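Local structure of uncharacterized protein MJ0100 (Methanocaldococcus jannaschii, 3KPB) at residues 46-51 with 65-70. The protein probably makes homocysteine from aspartate semialdehyde and sulfide together with a partner protein, and its C-terminal CBS domain pair, described here, binds S-adenosylmethionine and S-methyl-5'-thioadenosine. Sequence-based numbering, arbitrary orientation.
Sequences GIITSW and EEIMTR. With SAM (S-adenosylmethionine), chain E.
The S-adenosylmethionine pocket of this CBS domain pair has part of its wall where Ile47, on strand 44-48, pairs with Thr69 in the loop after helix 50-58. The two residues form a single antiparallel, hydrogen-bonded bridge. Ile47 N donates to Thr69 O at 3.0 Å, and Thr69 N returns a bond of the same length to Ile47 O. On its other side the strand bonds through Gly46 and Ile48 to strand 35-38.

Both side chains of the bridge reach the adenine. With both torsions extended (chi1 -167°, chi2 169°), the Ile47 chain brings CD1 to 3.9 Å from SAM N6, while Ile47 CG2 lies 3.8 Å from SAM C4. Thr69 brings CG2 to 3.5 Å from SAM N3. Thr69 OG1 lies 2.4 Å from SAM O2', too short for an ordinary hydrogen bond, so the exact placement here is doubtful. Trp51 CD1 packs against SAM C5'. Shortening Ile47 to an alanine removes CG2 and CD1, and is likely to open a gap beside SAM C4 and N6.

Away from the ligand, the Ile48 side chain crosses those of Ile67 and Met68 at about a right angle. Its CD1 packs 3.7 Å from Ile67 CG2 and also meets Met68 CB. Gly46 CA lies 3.2 Å from Thr69 O. Met68 CE lies over the centre of one face of the Arg70 guanidinium, which is salt-bridged to Glu65.

SAM also bonds to Asp52, Ile73 and Gly95. The backbone bridge probably helps to set Thr69 beside the ribose and Ile47 beside the base, so that residues of both CBS repeats meet the adenosine part of SAM.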
ATOM      1  N   GLY A  46      -2.604  15.632  -9.592  1.00 14.41           N
ATOM      2  CA  GLY A  46      -1.783  14.515  -9.136  1.00 13.94           C
ATOM      3  C   GLY A  46      -2.530  13.522  -8.285  1.00 13.62           C
ATOM      4  O   GLY A  46      -3.728  13.669  -8.069  1.00 13.92           O
ATOM      5  N   ILE A  47      -1.821  12.493  -7.825  1.00 13.42           N
ATOM      6  CA  ILE A  47      -2.386  11.525  -6.886  1.00 13.32           C
ATOM      7  C   ILE A  47      -1.354  11.099  -5.829  1.00 13.71           C
ATOM      8  O   ILE A  47      -0.150  11.059  -6.100  1.00 13.59           O
ATOM      9  CB  ILE A  47      -3.018  10.302  -7.625  1.00 13.31           C
ATOM     10  CG1 ILE A  47      -3.887   9.472  -6.664  1.00 13.52           C
ATOM     11  CG2 ILE A  47      -1.934   9.450  -8.319  1.00 14.01           C
ATOM     12  CD1 ILE A  47      -4.746   8.406  -7.346  1.00 12.92           C
ATOM     13  N   ILE A  48      -1.843  10.825  -4.619  1.00 13.73           N
ATOM     14  CA  ILE A  48      -1.025  10.357  -3.502  1.00 14.13           C
ATOM     15  C   ILE A  48      -1.608   9.050  -2.968  1.00 13.76           C
ATOM     16  O   ILE A  48      -2.826   8.922  -2.854  1.00 13.77           O
ATOM     17  CB  ILE A  48      -1.030  11.432  -2.362  1.00 14.35           C
ATOM     18  CG1 ILE A  48      -0.170  12.644  -2.745  1.00 15.51           C
ATOM     19  CG2 ILE A  48      -0.595  10.860  -0.996  1.00 15.26           C
ATOM     20  CD1 ILE A  48       1.325  12.358  -2.869  1.00 16.07           C
ATOM     21  N   THR A  49      -0.750   8.084  -2.644  1.00 13.37           N
ATOM     22  CA  THR A  49      -1.146   6.904  -1.857  1.00 13.24           C
ATOM     23  C   THR A  49      -0.191   6.793  -0.667  1.00 13.18           C
ATOM     24  O   THR A  49       0.764   7.569  -0.574  1.00 12.95           O
ATOM     25  CB  THR A  49      -1.052   5.598  -2.674  1.00 13.53           C
ATOM     26  OG1 THR A  49       0.324   5.324  -2.963  1.00 14.17           O
ATOM     27  CG2 THR A  49      -1.819   5.705  -3.984  1.00 13.53           C
ATOM     28  N   SER A  50      -0.407   5.833   0.232  1.00 13.11           N
ATOM     29  CA  SER A  50       0.555   5.658   1.329  1.00 13.24           C
ATOM     30  C   SER A  50       1.973   5.359   0.838  1.00 12.86           C
ATOM     31  O   SER A  50       2.943   5.669   1.536  1.00 12.63           O
ATOM     32  CB  SER A  50       0.108   4.600   2.339  1.00 13.41           C
ATOM     33  OG  SER A  50       0.054   3.318   1.742  1.00 14.53           O
ATOM     34  N   TRP A  51       2.097   4.762  -0.348  1.00 12.62           N
ATOM     35  CA  TRP A  51       3.417   4.550  -0.929  1.00 12.81           C
ATOM     36  C   TRP A  51       4.158   5.874  -1.113  1.00 12.86           C
ATOM     37  O   TRP A  51       5.349   5.976  -0.812  1.00 13.04           O
ATOM     38  CB  TRP A  51       3.336   3.798  -2.253  1.00 12.83           C
ATOM     39  CG  TRP A  51       4.687   3.425  -2.768  1.00 12.99           C
ATOM     40  CD1 TRP A  51       5.355   3.993  -3.820  1.00 14.01           C
ATOM     41  CD2 TRP A  51       5.559   2.424  -2.232  1.00 13.30           C
ATOM     42  NE1 TRP A  51       6.583   3.391  -3.983  1.00 14.31           N
ATOM     43  CE2 TRP A  51       6.730   2.418  -3.027  1.00 14.04           C
ATOM     44  CE3 TRP A  51       5.457   1.512  -1.169  1.00 13.65           C
ATOM     45  CZ2 TRP A  51       7.795   1.536  -2.789  1.00 15.01           C
ATOM     46  CZ3 TRP A  51       6.516   0.638  -0.933  1.00 15.34           C
ATOM     47  CH2 TRP A  51       7.669   0.659  -1.741  1.00 15.16           C
ATOM     48  N   GLU A  65       3.268  18.415  -3.292  1.00 17.01           N
ATOM     49  CA  GLU A  65       3.515  18.655  -4.684  1.00 18.24           C
ATOM     50  C   GLU A  65       4.893  18.182  -5.160  1.00 17.88           C
ATOM     51  O   GLU A  65       5.077  17.918  -6.344  1.00 18.04           O
ATOM     52  CB  GLU A  65       3.198  20.086  -5.046  1.00 18.95           C
ATOM     53  CG  GLU A  65       4.299  21.061  -4.911  1.00 21.79           C
ATOM     54  CD  GLU A  65       4.191  22.049  -6.030  1.00 25.05           C
ATOM     55  OE1 GLU A  65       4.042  23.253  -5.751  1.00 26.33           O
ATOM     56  OE2 GLU A  65       4.225  21.616  -7.204  1.00 26.38           O
ATOM     57  N   GLU A  66       5.825  18.010  -4.227  1.00 17.20           N
ATOM     58  CA  GLU A  66       7.154  17.495  -4.556  1.00 17.08           C
ATOM     59  C   GLU A  66       7.203  15.986  -4.765  1.00 16.59           C
ATOM     60  O   GLU A  66       8.203  15.466  -5.269  1.00 16.99           O
ATOM     61  CB  GLU A  66       8.152  17.868  -3.470  1.00 17.36           C
ATOM     62  CG  GLU A  66       8.254  19.345  -3.222  1.00 18.91           C
ATOM     63  CD  GLU A  66       9.103  19.656  -2.017  1.00 21.39           C
ATOM     64  OE1 GLU A  66      10.346  19.641  -2.144  1.00 22.77           O
ATOM     65  OE2 GLU A  66       8.528  19.924  -0.943  1.00 22.59           O
ATOM     66  N   ILE A  67       6.142  15.283  -4.380  1.00 15.76           N
ATOM     67  CA  ILE A  67       6.153  13.822  -4.426  1.00 15.27           C
ATOM     68  C   ILE A  67       4.976  13.213  -5.186  1.00 14.89           C
ATOM     69  O   ILE A  67       5.041  12.047  -5.580  1.00 15.49           O
ATOM     70  CB  ILE A  67       6.247  13.208  -2.992  1.00 15.25           C
ATOM     71  CG1 ILE A  67       6.835  11.788  -3.024  1.00 15.61           C
ATOM     72  CG2 ILE A  67       4.893  13.249  -2.272  1.00 15.25           C
ATOM     73  CD1 ILE A  67       8.334  11.738  -3.289  1.00 16.66           C
ATOM     74  N   MET A  68       3.910  13.981  -5.395  1.00 14.62           N
ATOM     75  CA  MET A  68       2.710  13.403  -5.998  1.00 14.33           C
ATOM     76  C   MET A  68       2.996  12.831  -7.381  1.00 14.48           C
ATOM     77  O   MET A  68       3.864  13.325  -8.103  1.00 14.88           O
ATOM     78  CB  MET A  68       1.566  14.422  -6.059  1.00 14.19           C
ATOM     79  CG  MET A  68       1.871  15.628  -6.920  1.00 13.97           C
ATOM     80  SD  MET A  68       0.592  16.875  -6.810  1.00 15.11           S
ATOM     81  CE  MET A  68       1.147  17.993  -8.098  1.00 16.28           C
ATOM     82  N   THR A  69       2.269  11.779  -7.739  1.00 14.70           N
ATOM     83  CA  THR A  69       2.388  11.209  -9.072  1.00 15.09           C
ATOM     84  C   THR A  69       1.602  12.107 -10.021  1.00 15.63           C
ATOM     85  O   THR A  69       0.405  12.328  -9.830  1.00 15.79           O
ATOM     86  CB  THR A  69       1.872   9.763  -9.108  1.00 14.98           C
ATOM     87  OG1 THR A  69       2.750   8.939  -8.330  1.00 15.14           O
ATOM     88  CG2 THR A  69       1.838   9.231 -10.534  1.00 15.45           C
ATOM     89  N   ARG A  70       2.279  12.626 -11.040  1.00 16.52           N
ATOM     90  CA  ARG A  70       1.681  13.634 -11.910  1.00 17.41           C
ATOM     91  C   ARG A  70       0.996  13.076 -13.157  1.00 17.70           C
ATOM     92  O   ARG A  70       0.093  13.720 -13.699  1.00 18.43           O
ATOM     93  CB  ARG A  70       2.713  14.700 -12.276  1.00 17.61           C
ATOM     94  CG  ARG A  70       3.052  15.622 -11.114  1.00 19.53           C
ATOM     95  CD  ARG A  70       4.181  16.565 -11.475  1.00 22.45           C
ATOM     96  NE  ARG A  70       4.687  17.293 -10.313  1.00 24.39           N
ATOM     97  CZ  ARG A  70       4.426  18.572 -10.052  1.00 25.46           C
ATOM     98  NH1 ARG A  70       3.663  19.282 -10.873  1.00 26.28           N
ATOM     99  NH2 ARG A  70       4.934  19.149  -8.969  1.00 25.96           N
TER
HETATM  100  N   SAM E1000      -1.635   0.204  -6.000  0.50 26.15           N
HETATM  101  CA  SAM E1000      -0.231   0.543  -5.723  0.50 26.06           C
HETATM  102  C   SAM E1000      -0.160   1.851  -4.930  0.50 25.92           C
HETATM  103  O   SAM E1000      -0.976   2.104  -4.040  0.50 26.08           O
HETATM  104  OXT SAM E1000       0.721   2.686  -5.153  0.50 25.88           O
HETATM  105  CB  SAM E1000       0.525   0.705  -7.045  0.50 26.11           C
HETATM  106  CG  SAM E1000       1.976   0.239  -6.911  0.50 25.93           C
HETATM  107  SD  SAM E1000       3.184   1.528  -7.384  0.50 25.66           S
HETATM  108  CE  SAM E1000       4.662   0.843  -6.669  0.50 25.61           C
HETATM  109  C5' SAM E1000       2.957   2.991  -6.310  0.50 22.34           C
HETATM  110  C4' SAM E1000       2.646   4.259  -7.103  0.50 19.04           C
HETATM  111  O4' SAM E1000       1.430   4.093  -7.847  0.50 16.92           O
HETATM  112  C3' SAM E1000       2.348   5.384  -6.115  0.50 17.76           C
HETATM  113  O3' SAM E1000       3.483   6.244  -6.066  0.50 18.71           O
HETATM  114  C2' SAM E1000       1.161   6.123  -6.728  0.50 16.71           C
HETATM  115  O2' SAM E1000       1.508   7.500  -6.915  0.50 15.93           O
HETATM  116  C1' SAM E1000       0.974   5.432  -8.082  0.50 15.58           C
HETATM  117  N9  SAM E1000      -0.467   5.412  -8.412  0.50 13.83           N
HETATM  118  C8  SAM E1000      -1.435   4.849  -7.685  0.50 13.15           C
HETATM  119  N7  SAM E1000      -2.609   5.037  -8.294  0.50 13.46           N
HETATM  120  C5  SAM E1000      -2.383   5.720  -9.414  0.50 13.52           C
HETATM  121  C6  SAM E1000      -3.198   6.199 -10.432  0.50 13.33           C
HETATM  122  N6  SAM E1000      -4.512   5.997 -10.413  0.50 13.78           N
HETATM  123  N1  SAM E1000      -2.637   6.872 -11.448  0.50 13.15           N
HETATM  124  C2  SAM E1000      -1.331   7.082 -11.486  0.50 13.91           C
HETATM  125  N3  SAM E1000      -0.527   6.640 -10.531  0.50 13.63           N
HETATM  126  C4  SAM E1000      -1.025   5.961  -9.487  0.50 13.52           C